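Local coordinates for protein unsaturated glucuronyl hydrolase (Streptococcus agalactiae, PDB 2ZZR) that catalyses the hydrolysis of unsaturated hyaluronan, chondroitin and heparin disaccharides, releasing the unsaturated uronic acid from their non-reducing end, at residues Arg170-Cys175 and Ala216-Tyr221; Thr234-Ser239 and Val362-Ser367; Glu241-Arg246 and Trp290-Thr295; Pro301-Ala306 and Glu373-Gly378. All coordinates share one frame; numbering follows the deposited sequence. Where two conformers were deposited one is given.

Interaction 1: Arg170-Cys175 and Ala216-Tyr221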
# COMPACT_ATOMS: atom_id res chain seq x y z
N ARG A 170 17.69 3.89 -9.65
CA ARG A 170 16.42 4.57 -9.50
C ARG A 170 15.68 4.08 -8.26
O ARG A 170 15.96 2.99 -7.76
CB ARG A 170 15.55 4.33 -10.74
CG ARG A 170 14.94 2.92 -10.81
CD ARG A 170 14.88 2.36 -12.23
NE ARG A 170 14.04 1.16 -12.28
CZ ARG A 170 14.42 -0.06 -11.90
NH1 ARG A 170 13.56 -1.07 -11.98
NH2 ARG A 170 15.65 -0.28 -11.44
N LEU A 171 14.76 4.91 -7.78
CA LEU A 171 13.79 4.49 -6.77
C LEU A 171 12.41 4.42 -7.40
O LEU A 171 12.15 5.03 -8.44
CB LEU A 171 13.79 5.45 -5.56
CG LEU A 171 13.41 6.93 -5.73
CD1 LEU A 171 11.89 7.16 -5.87
CD2 LEU A 171 13.95 7.76 -4.56
N ILE A 172 11.51 3.68 -6.76
CA ILE A 172 10.12 3.59 -7.20
C ILE A 172 9.25 4.04 -6.02
O ILE A 172 9.61 3.82 -4.87
CB ILE A 172 9.78 2.16 -7.70
CG1 ILE A 172 10.63 1.83 -8.94
CG2 ILE A 172 8.28 2.02 -8.02
CD1 ILE A 172 10.49 0.41 -9.46
N ILE A 173 8.13 4.69 -6.32
CA ILE A 173 7.33 5.35 -5.27
C ILE A 173 6.77 4.37 -4.23
O ILE A 173 6.59 4.74 -3.06
CB ILE A 173 6.20 6.23 -5.86
CG1 ILE A 173 5.60 7.12 -4.76
CG2 ILE A 173 5.16 5.37 -6.60
CD1 ILE A 173 4.71 8.23 -5.27
N ASP A 174 6.53 3.12 -4.64
CA ASP A 174 5.99 2.14 -3.69
C ASP A 174 6.98 1.79 -2.57
O ASP A 174 6.60 1.20 -1.56
CB ASP A 174 5.44 0.89 -4.40
CG ASP A 174 6.51 0.02 -5.02
OD1 ASP A 174 6.15 -1.08 -5.49
OD2 ASP A 174 7.71 0.39 -5.05
N CYS A 175 8.24 2.17 -2.74
CA CYS A 175 9.24 1.93 -1.70
C CYS A 175 8.91 2.71 -0.41
O CYS A 175 9.40 2.37 0.67
CB CYS A 175 10.66 2.24 -2.18
SG CYS A 175 11.94 1.45 -1.17
N ALA A 216 2.37 12.13 -9.05
CA ALA A 216 3.48 11.23 -8.74
C ALA A 216 4.08 10.62 -9.99
O ALA A 216 3.36 10.17 -10.88
CB ALA A 216 3.00 10.12 -7.81
N PHE A 217 5.41 10.62 -10.05
CA PHE A 217 6.15 9.73 -10.94
C PHE A 217 6.08 8.32 -10.35
O PHE A 217 5.83 8.14 -9.15
CB PHE A 217 7.63 10.11 -11.01
CG PHE A 217 7.92 11.33 -11.85
CD1 PHE A 217 8.54 12.43 -11.28
CD2 PHE A 217 7.60 11.36 -13.21
CE1 PHE A 217 8.83 13.57 -12.05
CE2 PHE A 217 7.87 12.49 -13.97
CZ PHE A 217 8.50 13.59 -13.39
N HIS A 218 6.29 7.32 -11.19
CA HIS A 218 6.45 5.94 -10.73
C HIS A 218 7.89 5.74 -10.28
O HIS A 218 8.16 5.21 -9.20
CB HIS A 218 6.08 4.96 -11.86
CG HIS A 218 6.49 3.54 -11.60
ND1 HIS A 218 5.61 2.59 -11.14
CD2 HIS A 218 7.67 2.91 -11.77
CE1 HIS A 218 6.24 1.44 -11.01
NE2 HIS A 218 7.50 1.60 -11.39
N THR A 219 8.81 6.19 -11.14
CA THR A 219 10.24 5.95 -11.00
C THR A 219 11.00 7.28 -11.01
O THR A 219 10.59 8.22 -11.70
CB THR A 219 10.74 5.06 -12.17
OG1 THR A 219 10.17 3.75 -12.07
CG2 THR A 219 12.26 4.92 -12.18
N PHE A 220 12.09 7.36 -10.25
CA PHE A 220 12.98 8.51 -10.34
C PHE A 220 14.43 8.08 -10.36
O PHE A 220 14.89 7.37 -9.47
CB PHE A 220 12.73 9.54 -9.23
CG PHE A 220 13.13 10.93 -9.62
CD1 PHE A 220 12.19 11.82 -10.12
CD2 PHE A 220 14.46 11.33 -9.54
CE1 PHE A 220 12.56 13.11 -10.52
CE2 PHE A 220 14.85 12.61 -9.94
CZ PHE A 220 13.90 13.50 -10.43
N TYR A 221 15.15 8.54 -11.39
CA TYR A 221 16.55 8.18 -11.59
C TYR A 221 17.51 9.17 -10.94
O TYR A 221 17.25 10.37 -10.90
CB TYR A 221 16.87 8.13 -13.09
CG TYR A 221 16.33 6.91 -13.78
CD1 TYR A 221 15.04 6.90 -14.32
CD2 TYR A 221 17.10 5.75 -13.89
CE1 TYR A 221 14.54 5.77 -14.96
CE2 TYR A 221 16.61 4.62 -14.54
CZ TYR A 221 15.33 4.63 -15.06
OH TYR A 221 14.84 3.51 -15.69
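Arg170 runs alongside Tyr221 and across Thr219. Its CB lies over a face of the phenol ring, 4.0 Å from the Tyr221 centroid, as a CH-pi contact. With chi1 at 74°, Arg170 CG stands between the backbone N and the carbonyl carbon and meets the threonine methyl, 3.6 Å from Thr219 CG2. Arg170 CD passes the far end of the ring, 3.6 Å from Tyr221 OH, and NE skirts the same methyl. NH2 bonds the carbonyls of Trp160 and His168, and the Trp160 ring adds a cation-pi partner. Arginine suits this path: an aliphatic shaft for the ring, a charged tip for carbonyls. Leu171 and Phe220 are a hydrogen-bonded antiparallel pair, with Leu171 N to Phe220 O at 3.0 Å and Phe220 N to Leu171 O also 3.0 Å. Strands 170-172, 219-222 and 229-233 make an antiparallel sheet, in which His218 and Thr219 form a classic bulge facing Val233. Ile172 CG2 sits over one face of the His218 ring, 3.7 Å from its centroid. Ile173 N bonds His218 O at 2.9 Å within the type I turn Ile172-Cys175, which carries Asp174, the probable proton donor. Ile173 CD1 packs on Ala216 CB, 3.6 Å away.

Interaction 2: Thr234-Ser239 and Val362-Ser367; sequences TRQGYS and VYSWHS
Tyr238 lies beside Trp365, both side chains pointing the same way, and the corner of the indole comes to the edge of the phenol ring, Trp365 CH2 being 3.7 Å from Tyr238 CE1. The two planes are inclined at 56°, an oblique meeting. Trp365 has CG anti to its backbone N (chi1 -169°), which sets the indole beside Tyr238; the same indole stacks on Trp290, from the loop after helix 265-280, and Tyr238 meets Phe294 edge-to-face. Large aromatic rings suit two loops whose backbones stay apart, because they span the gap between them. The backbones themselves are joined through water. Two waters donate to the carbonyl of Gln236: the first accepts from Trp365 N (2.9 Å from water to N), the second from His366 N (2.7 Å). One carbonyl thereby ties down two successive amides. In the conformer given, the long side chain of Gln236 brings its amide, whose orientation is doubtful, close to Tyr363 O, a carbonyl that also takes a bond from Arg246 NH2. These loops carry Thr234, Ser364 and Ser367, probable substrate-binding residues, consistent with a place in the substrate cleft of a glycoside hydrolase family 88 alpha/alpha barrel.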
# COMPACT_ATOMS: atom_id res chain seq x y z
N THR A 234 7.04 8.23 -15.73
CA THR A 234 5.64 7.90 -15.42
C THR A 234 5.22 6.52 -15.93
O THR A 234 4.38 6.39 -16.84
CB THR A 234 4.66 8.98 -15.97
OG1 THR A 234 4.82 9.09 -17.39
CG2 THR A 234 4.92 10.34 -15.32
N ARG A 235 5.80 5.49 -15.33
CA ARG A 235 5.56 4.09 -15.71
C ARG A 235 4.20 3.57 -15.21
O ARG A 235 3.73 3.96 -14.14
CB ARG A 235 6.72 3.23 -15.20
CG ARG A 235 6.61 1.74 -15.47
CD ARG A 235 7.88 1.02 -15.04
NE ARG A 235 7.64 -0.37 -14.66
CZ ARG A 235 7.63 -1.39 -15.51
NH1 ARG A 235 7.87 -1.21 -16.80
NH2 ARG A 235 7.39 -2.62 -15.05
N GLN A 236 3.58 2.69 -16.00
CA GLN A 236 2.33 2.03 -15.64
C GLN A 236 1.07 2.85 -15.91
O GLN A 236 -0.04 2.31 -15.87
CB GLN A 236 2.37 1.52 -14.19
CG GLN A 236 3.26 0.29 -14.01
CD GLN A 236 3.01 -0.47 -12.72
OE1 GLN A 236 1.90 -0.94 -12.46
NE2 GLN A 236 4.05 -0.62 -11.92
N GLY A 237 1.24 4.14 -16.20
CA GLY A 237 0.11 5.00 -16.55
C GLY A 237 -0.23 4.91 -18.03
O GLY A 237 0.54 4.34 -18.80
N TYR A 238 -1.36 5.48 -18.42
CA TYR A 238 -1.84 5.44 -19.80
C TYR A 238 -0.86 6.08 -20.79
O TYR A 238 -0.52 5.48 -21.81
CB TYR A 238 -3.21 6.10 -19.91
CG TYR A 238 -3.83 6.05 -21.30
CD1 TYR A 238 -4.35 4.86 -21.80
CD2 TYR A 238 -3.89 7.19 -22.10
CE1 TYR A 238 -4.93 4.81 -23.07
CE2 TYR A 238 -4.46 7.15 -23.37
CZ TYR A 238 -4.97 5.95 -23.85
OH TYR A 238 -5.54 5.89 -25.10
N SER A 239 -0.40 7.28 -20.46
CA SER A 239 0.50 8.04 -21.32
C SER A 239 1.48 8.86 -20.49
O SER A 239 1.39 8.87 -19.26
CB SER A 239 -0.31 8.96 -22.25
OG SER A 239 -0.96 9.99 -21.53
N VAL A 362 -6.58 -2.92 -11.44
CA VAL A 362 -5.67 -3.03 -12.58
C VAL A 362 -4.25 -3.13 -12.07
O VAL A 362 -3.75 -2.23 -11.38
CB VAL A 362 -5.81 -1.85 -13.58
CG1 VAL A 362 -4.74 -1.93 -14.68
CG2 VAL A 362 -7.20 -1.85 -14.22
N TYR A 363 -3.60 -4.25 -12.38
CA TYR A 363 -2.23 -4.50 -11.97
C TYR A 363 -1.24 -3.73 -12.86
O TYR A 363 -0.59 -2.79 -12.40
CB TYR A 363 -1.97 -6.01 -11.95
CG TYR A 363 -0.58 -6.48 -11.55
CD1 TYR A 363 0.34 -5.63 -10.93
CD2 TYR A 363 -0.21 -7.80 -11.76
CE1 TYR A 363 1.60 -6.09 -10.55
CE2 TYR A 363 1.04 -8.27 -11.39
CZ TYR A 363 1.94 -7.41 -10.78
OH TYR A 363 3.18 -7.88 -10.41
N SER A 364 -1.16 -4.12 -14.13
CA SER A 364 -0.28 -3.44 -15.08
C SER A 364 -0.96 -3.40 -16.45
O SER A 364 -0.98 -4.39 -17.17
CB SER A 364 1.08 -4.14 -15.16
OG SER A 364 2.00 -3.38 -15.93
N TRP A 365 -1.52 -2.24 -16.79
CA TRP A 365 -2.36 -2.10 -17.98
C TRP A 365 -1.62 -2.40 -19.29
O TRP A 365 -2.11 -3.16 -20.12
CB TRP A 365 -2.99 -0.71 -18.02
CG TRP A 365 -4.06 -0.53 -19.05
CD1 TRP A 365 -5.37 -0.91 -18.93
CD2 TRP A 365 -3.93 0.09 -20.33
NE1 TRP A 365 -6.06 -0.57 -20.07
CE2 TRP A 365 -5.20 0.05 -20.94
CE3 TRP A 365 -2.86 0.67 -21.02
CZ2 TRP A 365 -5.44 0.57 -22.22
CZ3 TRP A 365 -3.10 1.19 -22.30
CH2 TRP A 365 -4.38 1.14 -22.88
N HIS A 366 -0.44 -1.80 -19.45
CA HIS A 366 0.32 -1.94 -20.69
C HIS A 366 0.85 -3.36 -20.91
O HIS A 366 0.96 -3.82 -22.05
CB HIS A 366 1.45 -0.92 -20.76
CG HIS A 366 0.99 0.45 -21.17
ND1 HIS A 366 1.04 1.54 -20.33
CD2 HIS A 366 0.48 0.90 -22.35
CE1 HIS A 366 0.58 2.60 -20.97
NE2 HIS A 366 0.23 2.24 -22.19
N SER A 367 1.15 -4.05 -19.81
CA SER A 367 1.61 -5.44 -19.85
C SER A 367 0.46 -6.43 -19.95
O SER A 367 0.68 -7.63 -20.10
CB SER A 367 2.46 -5.74 -18.60
OG SER A 367 3.60 -4.91 -18.55
O HOH W 1 -1.21 -0.08 -14.81
O HOH W 2 0.71 -0.36 -17.43

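Interaction 3: Glu241-Arg246 and Trp290-Thr295; sequences ESSWAR and WDLIFT
CG of Asp291 stands anti to its backbone N (chi1 -166°), while OG of Ser242 sits between N and the carbonyl carbon (chi1 70°), and these two turns bring hydroxyl and carboxylate together, Ser242 OG to Asp291 OD1 being 2.8 Å. Where the serine proton lies is not settled, because Ser239 O is also within reach. The other carboxylate oxygen grips two amides. Ser243 N meets Asp291 OD2 at 2.8 Å on the syn side, somewhat out of the carboxylate plane, whereas Ile293 N, 3.1 Å from Asp291 OD2, uses the anti lone pair and closes an Asx turn. With Tyr238 N bonded to OD1, both oxygens are engaged and the carboxylate can hardly rotate; aspartate is short enough to serve its own turn and the opposite chain at once. The Asx turn overlaps a type I turn from Asp291 to Phe294; facing it, Trp244 is the N-cap of helix 245-262 and is joined to Asp291 by a single backbone bridge. Two bonds flank this bridge: Leu292 N to Ser243 O is nearly straight at 2.7 Å, and Ala245 N reaches Trp290 O at 3.0 Å from above the carbonyl plane. That same carbonyl accepts a second hydrogen bond, from a water 2.8 Å from Trp290 O, which in turn accepts from Arg246 N. Ile293 CG2 packs 3.4 Å from Ser242 CA, and Leu292 CG lies 4.1 Å from the small Ala245 CB. Arg246, a probable substrate-binding residue, lays its CB over a face of the Trp244 ring, while its guanidinium turns a face to Trp244 CZ2.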
# COMPACT_ATOMS: atom_id res chain seq x y z
N GLU A 241 1.54 11.94 -20.21
CA GLU A 241 0.82 13.09 -19.67
C GLU A 241 -0.24 12.69 -18.65
O GLU A 241 -0.93 13.55 -18.09
CB GLU A 241 0.19 13.90 -20.81
CG GLU A 241 1.18 14.64 -21.71
CD GLU A 241 2.00 13.70 -22.59
OE1 GLU A 241 1.42 12.75 -23.16
OE2 GLU A 241 3.23 13.91 -22.71
N SER A 242 -0.37 11.39 -18.41
CA SER A 242 -1.43 10.86 -17.55
C SER A 242 -1.01 10.74 -16.08
O SER A 242 0.09 11.18 -15.70
CB SER A 242 -1.95 9.52 -18.09
OG SER A 242 -0.99 8.50 -17.95
N SER A 243 -1.88 10.14 -15.27
CA SER A 243 -1.67 10.06 -13.83
C SER A 243 -2.09 8.69 -13.27
O SER A 243 -3.24 8.49 -12.90
CB SER A 243 -2.44 11.18 -13.13
OG SER A 243 -2.00 11.33 -11.79
N TRP A 244 -1.14 7.76 -13.23
CA TRP A 244 -1.38 6.40 -12.74
C TRP A 244 -1.93 6.43 -11.31
O TRP A 244 -1.30 7.00 -10.42
CB TRP A 244 -0.07 5.61 -12.82
CG TRP A 244 -0.11 4.22 -12.26
CD1 TRP A 244 -1.01 3.23 -12.56
CD2 TRP A 244 0.82 3.65 -11.34
NE1 TRP A 244 -0.70 2.08 -11.87
CE2 TRP A 244 0.42 2.31 -11.11
CE3 TRP A 244 1.96 4.13 -10.69
CZ2 TRP A 244 1.12 1.46 -10.25
CZ3 TRP A 244 2.66 3.28 -9.83
CH2 TRP A 244 2.23 1.96 -9.62
N ALA A 245 -3.10 5.83 -11.11
CA ALA A 245 -3.84 6.00 -9.85
C ALA A 245 -3.13 5.40 -8.64
O ALA A 245 -3.06 6.04 -7.58
CB ALA A 245 -5.26 5.45 -9.98
N ARG A 246 -2.63 4.18 -8.77
CA ARG A 246 -2.02 3.53 -7.61
C ARG A 246 -0.74 4.22 -7.12
O ARG A 246 -0.48 4.26 -5.92
CB ARG A 246 -1.81 2.03 -7.84
CG ARG A 246 -1.40 1.30 -6.55
CD ARG A 246 -1.61 -0.19 -6.63
NE ARG A 246 -0.78 -0.83 -7.65
CZ ARG A 246 -1.23 -1.30 -8.81
NH1 ARG A 246 -2.51 -1.21 -9.12
NH2 ARG A 246 -0.39 -1.87 -9.67
N TRP A 290 -8.26 3.49 -13.28
CA TRP A 290 -6.89 2.97 -13.15
C TRP A 290 -5.85 4.06 -13.42
O TRP A 290 -4.73 4.02 -12.89
CB TRP A 290 -6.70 1.75 -14.05
CG TRP A 290 -6.61 2.07 -15.51
CD1 TRP A 290 -7.65 2.18 -16.39
CD2 TRP A 290 -5.42 2.31 -16.26
NE1 TRP A 290 -7.17 2.47 -17.65
CE2 TRP A 290 -5.80 2.56 -17.59
CE3 TRP A 290 -4.05 2.34 -15.93
CZ2 TRP A 290 -4.88 2.84 -18.60
CZ3 TRP A 290 -3.13 2.62 -16.93
CH2 TRP A 290 -3.55 2.86 -18.25
N ASP A 291 -6.22 5.01 -14.27
CA ASP A 291 -5.45 6.21 -14.50
C ASP A 291 -6.36 7.39 -14.25
O ASP A 291 -7.50 7.41 -14.73
CB ASP A 291 -4.89 6.24 -15.92
CG ASP A 291 -3.81 7.29 -16.08
OD1 ASP A 291 -2.68 6.92 -16.45
OD2 ASP A 291 -4.09 8.48 -15.83
N LEU A 292 -5.87 8.36 -13.49
CA LEU A 292 -6.69 9.49 -13.04
C LEU A 292 -7.08 10.46 -14.17
O LEU A 292 -7.87 11.38 -13.94
CB LEU A 292 -6.00 10.23 -11.88
CG LEU A 292 -5.81 9.43 -10.58
CD1 LEU A 292 -4.95 10.21 -9.58
CD2 LEU A 292 -7.15 9.05 -9.95
N ILE A 293 -6.56 10.24 -15.38
CA ILE A 293 -7.01 11.04 -16.53
C ILE A 293 -8.41 10.63 -16.98
O ILE A 293 -9.10 11.40 -17.66
CB ILE A 293 -6.02 11.03 -17.73
CG1 ILE A 293 -5.81 9.61 -18.27
CG2 ILE A 293 -4.73 11.71 -17.34
CD1 ILE A 293 -5.30 9.56 -19.72
N PHE A 294 -8.82 9.43 -16.60
CA PHE A 294 -10.14 8.92 -16.95
C PHE A 294 -11.17 9.16 -15.85
O PHE A 294 -10.87 9.05 -14.66
CB PHE A 294 -10.08 7.42 -17.28
CG PHE A 294 -9.10 7.08 -18.36
CD1 PHE A 294 -9.24 7.63 -19.64
CD2 PHE A 294 -8.04 6.21 -18.12
CE1 PHE A 294 -8.33 7.32 -20.65
CE2 PHE A 294 -7.13 5.89 -19.12
CZ PHE A 294 -7.27 6.44 -20.39
N THR A 295 -12.38 9.48 -16.28
CA THR A 295 -13.51 9.60 -15.38
C THR A 295 -14.74 8.93 -16.01
O THR A 295 -14.60 8.15 -16.96
CB THR A 295 -13.77 11.09 -14.97
OG1 THR A 295 -14.75 11.14 -13.93
CG2 THR A 295 -14.22 11.93 -16.17
O HOH W 3 -3.77 2.34 -10.88

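Interaction 4: Pro301-Ala306 and Glu373-Gly378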
# COMPACT_ATOMS: atom_id res chain seq x y z
N PRO A 301 -11.26 0.66 -17.26
CA PRO A 301 -11.50 -0.05 -16.01
C PRO A 301 -11.10 0.78 -14.78
O PRO A 301 -10.27 1.69 -14.89
CB PRO A 301 -10.62 -1.29 -16.13
CG PRO A 301 -9.51 -0.88 -17.03
CD PRO A 301 -10.10 0.12 -17.99
N ARG A 302 -11.70 0.47 -13.64
CA ARG A 302 -11.30 1.10 -12.39
C ARG A 302 -10.05 0.42 -11.87
O ARG A 302 -9.69 -0.67 -12.33
CB ARG A 302 -12.41 0.97 -11.33
CG ARG A 302 -13.79 1.42 -11.78
CD ARG A 302 -13.77 2.82 -12.39
NE ARG A 302 -15.12 3.27 -12.75
CZ ARG A 302 -15.92 3.98 -11.95
NH1 ARG A 302 -15.52 4.34 -10.73
NH2 ARG A 302 -17.12 4.33 -12.38
N ASP A 303 -9.36 1.08 -10.94
CA ASP A 303 -8.40 0.38 -10.10
C ASP A 303 -8.81 0.58 -8.65
O ASP A 303 -8.41 1.55 -8.00
CB ASP A 303 -6.96 0.83 -10.31
CG ASP A 303 -5.98 0.08 -9.42
OD1 ASP A 303 -4.89 0.61 -9.14
OD2 ASP A 303 -6.32 -1.04 -8.97
N THR A 304 -9.61 -0.36 -8.15
CA THR A 304 -10.11 -0.31 -6.77
C THR A 304 -8.98 -0.40 -5.76
O THR A 304 -9.11 0.13 -4.65
CB THR A 304 -11.12 -1.43 -6.49
OG1 THR A 304 -10.56 -2.69 -6.88
CG2 THR A 304 -12.41 -1.20 -7.27
N SER A 305 -7.86 -1.04 -6.12
CA SER A 305 -6.74 -1.18 -5.18
C SER A 305 -6.14 0.18 -4.82
O SER A 305 -5.67 0.37 -3.71
CB SER A 305 -5.66 -2.15 -5.68
OG SER A 305 -4.88 -1.60 -6.73
N ALA A 306 -6.17 1.11 -5.77
CA ALA A 306 -5.67 2.47 -5.54
C ALA A 306 -6.56 3.17 -4.52
O ALA A 306 -6.08 3.86 -3.62
CB ALA A 306 -5.63 3.26 -6.84
N GLU A 373 -9.29 -7.01 -12.87
CA GLU A 373 -9.20 -8.24 -12.10
C GLU A 373 -9.04 -7.87 -10.64
O GLU A 373 -8.59 -6.78 -10.31
CB GLU A 373 -7.98 -9.04 -12.54
CG GLU A 373 -8.01 -9.53 -13.99
CD GLU A 373 -8.88 -10.76 -14.20
OE1 GLU A 373 -9.03 -11.18 -15.37
OE2 GLU A 373 -9.40 -11.31 -13.20
N GLY A 374 -9.41 -8.79 -9.75
CA GLY A 374 -9.03 -8.65 -8.35
C GLY A 374 -7.53 -8.77 -8.21
O GLY A 374 -6.86 -9.41 -9.04
N ASN A 375 -6.97 -8.15 -7.18
CA ASN A 375 -5.57 -8.34 -6.86
C ASN A 375 -5.37 -8.40 -5.35
O ASN A 375 -6.21 -7.93 -4.58
CB ASN A 375 -4.65 -7.33 -7.57
CG ASN A 375 -5.02 -5.87 -7.28
OD1 ASN A 375 -5.27 -5.08 -8.20
ND2 ASN A 375 -5.04 -5.52 -6.01
N ILE A 376 -4.27 -9.02 -4.93
CA ILE A 376 -4.12 -9.38 -3.53
C ILE A 376 -3.81 -8.19 -2.62
O ILE A 376 -4.21 -8.18 -1.45
CB ILE A 376 -3.15 -10.57 -3.33
CG1 ILE A 376 -3.26 -11.17 -1.91
CG2 ILE A 376 -1.70 -10.19 -3.69
CD1 ILE A 376 -4.68 -11.65 -1.55
N TRP A 377 -3.11 -7.18 -3.14
CA TRP A 377 -2.87 -5.96 -2.34
C TRP A 377 -4.16 -5.14 -2.19
O TRP A 377 -4.41 -4.55 -1.14
CB TRP A 377 -1.71 -5.12 -2.90
CG TRP A 377 -1.91 -4.69 -4.31
CD1 TRP A 377 -2.44 -3.50 -4.74
CD2 TRP A 377 -1.61 -5.44 -5.49
NE1 TRP A 377 -2.48 -3.47 -6.12
CE2 TRP A 377 -1.97 -4.65 -6.60
CE3 TRP A 377 -1.06 -6.71 -5.71
CZ2 TRP A 377 -1.80 -5.09 -7.92
CZ3 TRP A 377 -0.90 -7.15 -7.02
CH2 TRP A 377 -1.27 -6.34 -8.10
N GLY A 378 -4.97 -5.10 -3.25
CA GLY A 378 -6.29 -4.46 -3.18
C GLY A 378 -7.17 -5.14 -2.16
O GLY A 378 -7.85 -4.47 -1.37
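Ser305 and Trp377 supply the polar link: the indole NE1 donates to Ser305 OG at 3.1 Å, a weak bond because the N-H is bent away from the oxygen (132°). The hydroxyl in turn donates a hydrogen bond to Asp303 OD2, 2.7 Å from Ser305 OG, so a chain of bonds runs from indole to carboxylate. Serine suits the middle of that chain, since one small group can accept and donate together. Its OG lies between the backbone N and the carbonyl carbon (chi1 74°), a torsion that points it between the two partners.

Asp303 also makes a capping bond: it is the N-cap of helix 304-318, and its OD2 accepts weakly from Ser305 N at 3.2 Å. Asn375 occupies the N-cap position before helix 376-390. The Asp303 carboxylate has further work, with OD1 in a salt bridge to Arg246 and OD2 bonded to Val362 N; this positive neighbour and the helix start would probably favour its charged form.

Close packing completes the contact. Gly378 has no side chain, which lets the two helices approach until Ser305 CB is 3.5 Å from Gly378 CA. Trp377 CD1 lies 3.6 Å from Ser305 CB, and one end of the Asn375 amide lies over a face of the indole, toward its rim, while Tyr363 meets the ring edge-to-face. A buried junction of two helix starts such as this belongs to the alpha/alpha barrel of glycoside hydrolase family 88, here next to Arg246, a probable substrate-binding residue.

How the interactions relate
Following the chain from its N terminus, interaction 1 closes first, around a mostly helical excursion that returns to pair strands 170-172 and 219-222. Interaction 2 then opens just beyond strand 229-233 and does not close until Val362-Ser367, spanning more than 120 residues. Within that span lies interaction 3, complete between Glu241 and Thr295, which joins the start of helix 245-262 to the loop after helix 265-280. Interaction 4 opens after interaction 3 has closed, yet crosses interaction 2, because its second segment follows Ser367. His218 packs against both Gln236 and Trp244, linking the sheet to interactions 2 and 3, while a probable hydrogen bond from Trp290 N to Pro301 O joins interactions 3 and 4.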